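Local atomic coordinates of putative adhesin (Komagataella phaffii, PDB entry 5FX8), a protein that is a putative cell-wall adhesion protein, represented here by its N-terminal part, and may take part in cell-cell interaction. Residues D148-S156 against F166-G174. Numbering follows the deposited sequence.
Sequences DRSQPIKLS and FVDIPGAFG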
# COMPACT_ATOMS: atom_id res chain seq x y z
N ASP C 148 12.39 -41.00 -18.99
CA ASP C 148 10.98 -40.63 -18.91
C ASP C 148 10.85 -39.34 -18.10
O ASP C 148 11.04 -39.34 -16.88
CB ASP C 148 10.20 -41.77 -18.27
CG ASP C 148 8.74 -41.52 -18.24
OD1 ASP C 148 8.33 -40.52 -18.84
OD2 ASP C 148 7.99 -42.32 -17.66
N ARG C 149 10.51 -38.23 -18.76
CA ARG C 149 10.41 -36.94 -18.09
C ARG C 149 8.98 -36.49 -17.94
O ARG C 149 8.70 -35.30 -18.01
CB ARG C 149 11.22 -35.88 -18.82
CG ARG C 149 12.73 -36.08 -18.82
CD ARG C 149 13.21 -36.52 -17.45
NE ARG C 149 14.63 -36.27 -17.24
CZ ARG C 149 15.27 -36.67 -16.16
NH1 ARG C 149 14.60 -37.33 -15.23
NH2 ARG C 149 16.55 -36.42 -15.99
N SER C 150 8.06 -37.43 -17.74
CA SER C 150 6.64 -37.13 -17.58
C SER C 150 6.11 -37.50 -16.21
O SER C 150 4.92 -37.35 -15.96
CB SER C 150 5.82 -37.86 -18.64
OG SER C 150 5.55 -39.20 -18.22
N GLN C 151 6.95 -38.02 -15.34
CA GLN C 151 6.55 -38.39 -14.01
C GLN C 151 7.81 -38.59 -13.20
O GLN C 151 8.90 -38.62 -13.77
CB GLN C 151 5.69 -39.64 -14.04
CG GLN C 151 6.34 -40.79 -14.73
CD GLN C 151 5.53 -42.05 -14.62
OE1 GLN C 151 4.72 -42.19 -13.71
NE2 GLN C 151 5.73 -42.99 -15.55
N PRO C 152 7.73 -38.71 -11.88
CA PRO C 152 8.93 -39.02 -11.11
C PRO C 152 9.48 -40.39 -11.49
O PRO C 152 8.74 -41.37 -11.57
CB PRO C 152 8.43 -39.01 -9.67
CG PRO C 152 7.22 -38.17 -9.72
CD PRO C 152 6.58 -38.45 -11.01
N ILE C 153 10.79 -40.44 -11.70
CA ILE C 153 11.49 -41.69 -11.95
C ILE C 153 12.53 -41.91 -10.86
O ILE C 153 12.82 -41.02 -10.07
CB ILE C 153 12.13 -41.73 -13.34
CG1 ILE C 153 13.18 -40.64 -13.47
CG2 ILE C 153 11.07 -41.58 -14.39
CD1 ILE C 153 13.90 -40.69 -14.77
N LYS C 154 13.07 -43.13 -10.82
CA LYS C 154 14.09 -43.56 -9.87
C LYS C 154 15.23 -44.21 -10.65
O LYS C 154 14.98 -44.95 -11.59
CB LYS C 154 13.50 -44.53 -8.86
CG LYS C 154 14.19 -44.49 -7.54
CD LYS C 154 14.56 -45.84 -7.05
CE LYS C 154 13.35 -46.65 -6.82
NZ LYS C 154 13.74 -47.96 -6.27
N LEU C 155 16.48 -43.93 -10.28
CA LEU C 155 17.65 -44.48 -10.96
C LEU C 155 18.65 -45.05 -9.94
O LEU C 155 18.80 -44.49 -8.86
CB LEU C 155 18.34 -43.42 -11.83
CG LEU C 155 17.48 -42.76 -12.91
CD1 LEU C 155 18.25 -41.70 -13.67
CD2 LEU C 155 16.91 -43.76 -13.88
N SER C 156 19.32 -46.16 -10.29
CA SER C 156 20.34 -46.80 -9.46
C SER C 156 21.71 -46.54 -10.04
O SER C 156 21.88 -46.48 -11.26
CB SER C 156 20.16 -48.32 -9.37
OG SER C 156 18.88 -48.76 -8.99
N PHE C 166 18.94 -41.96 -7.41
CA PHE C 166 18.48 -40.70 -7.97
C PHE C 166 16.97 -40.74 -8.07
O PHE C 166 16.41 -41.70 -8.61
CB PHE C 166 19.07 -40.41 -9.36
CG PHE C 166 20.53 -40.05 -9.35
CD1 PHE C 166 21.16 -39.67 -8.18
CD2 PHE C 166 21.27 -40.10 -10.51
CE1 PHE C 166 22.50 -39.34 -8.16
CE2 PHE C 166 22.62 -39.77 -10.49
CZ PHE C 166 23.23 -39.38 -9.30
N VAL C 167 16.31 -39.72 -7.55
CA VAL C 167 14.88 -39.52 -7.75
C VAL C 167 14.72 -38.23 -8.53
O VAL C 167 15.07 -37.15 -8.04
CB VAL C 167 14.12 -39.46 -6.42
CG1 VAL C 167 12.65 -39.33 -6.68
CG2 VAL C 167 14.39 -40.70 -5.58
N ASP C 168 14.24 -38.34 -9.76
CA ASP C 168 14.04 -37.18 -10.63
C ASP C 168 12.59 -36.76 -10.61
O ASP C 168 11.69 -37.59 -10.80
CB ASP C 168 14.47 -37.50 -12.05
CG ASP C 168 15.97 -37.46 -12.23
OD1 ASP C 168 16.66 -37.22 -11.23
OD2 ASP C 168 16.45 -37.68 -13.36
N ILE C 169 12.35 -35.47 -10.39
CA ILE C 169 11.01 -34.89 -10.45
C ILE C 169 10.97 -33.94 -11.65
O ILE C 169 11.67 -32.93 -11.66
CB ILE C 169 10.66 -34.13 -9.17
CG1 ILE C 169 11.00 -34.96 -7.92
CG2 ILE C 169 9.21 -33.70 -9.25
CD1 ILE C 169 10.09 -36.08 -7.68
N PRO C 170 10.16 -34.23 -12.66
CA PRO C 170 10.10 -33.34 -13.82
C PRO C 170 9.12 -32.19 -13.59
O PRO C 170 7.96 -32.40 -13.22
CB PRO C 170 9.62 -34.26 -14.94
CG PRO C 170 8.84 -35.28 -14.26
CD PRO C 170 9.43 -35.47 -12.89
N GLY C 171 9.59 -30.97 -13.82
CA GLY C 171 8.72 -29.81 -13.80
C GLY C 171 7.70 -29.82 -14.91
O GLY C 171 6.64 -29.21 -14.76
N ALA C 172 7.97 -30.51 -15.99
CA ALA C 172 7.00 -30.66 -17.05
C ALA C 172 5.79 -31.50 -16.66
O ALA C 172 5.03 -31.89 -17.53
CB ALA C 172 7.69 -31.27 -18.27
N PHE C 173 5.59 -31.82 -15.39
CA PHE C 173 4.38 -32.48 -14.92
C PHE C 173 3.37 -31.44 -14.47
O PHE C 173 2.24 -31.40 -14.95
CB PHE C 173 4.74 -33.43 -13.78
CG PHE C 173 3.57 -34.16 -13.17
CD1 PHE C 173 2.83 -33.58 -12.16
CD2 PHE C 173 3.27 -35.45 -13.55
CE1 PHE C 173 1.78 -34.26 -11.58
CE2 PHE C 173 2.23 -36.12 -12.98
CZ PHE C 173 1.49 -35.54 -12.00
N GLY C 174 3.78 -30.60 -13.53
CA GLY C 174 2.99 -29.50 -13.04
C GLY C 174 3.57 -28.17 -13.51
O GLY C 174 4.28 -28.19 -14.49
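Asp168 meets Arg149 and Ile153 across the hairpin of strands 153-158 and 162-170, and its side chain is worth following outward. CB packs against Ile153 CG1 at 3.7 Å and also comes up against Arg149 NH1. Ile153 and Asp168 are an antiparallel hydrogen-bonded pair: Ile153 N donates to Asp168 O (3.1 Å), and Asp168 N donates to Ile153 O (3.0 Å). With chi1 at -78°, CG lies beside its own backbone N and close to Arg149 NH1, and the carboxylate is carried to the Arg149 guanidinium. OD1 is hydrogen-bonded elsewhere in the structure. At the tip, OD2 takes both terminal nitrogens in a salt bridge: Arg149 NH1 at 2.7 Å, on the anti side, and Arg149 NH2 at 2.9 Å, from above the carboxylate plane. OD2 lies in the guanidinium plane, at its edge; the two planes are turned 40° apart, and NH1 and NH2 both grip the one oxygen end-on. A second salt bridge, from Arg262, reaches the same oxygen; the two arginines gathered there would be expected to stabilise the negative charge.

Farther along, Leu155 and Phe166 form another hydrogen-bonded pair, their CB atoms 4.0 Å apart. Just ahead of strand 153-158, Pro152 CB touches Ile169 CD1 at 3.9 Å. At the end of strand 162-170, the Pro170 ring lies against the backbone of residues 149-151, and the Phe173 ring turns its edge to Ser150 O, with CD2 3.5 Å away.

Within the second cohesin-like domain, strand 153-158 is an outermost strand, within this chain, of a five-stranded antiparallel sheet, and strand 162-170 joins it to strand 260-268. Pro152 and Ile169 both reach Val282 of strand 275-286, in the other five-stranded sheet.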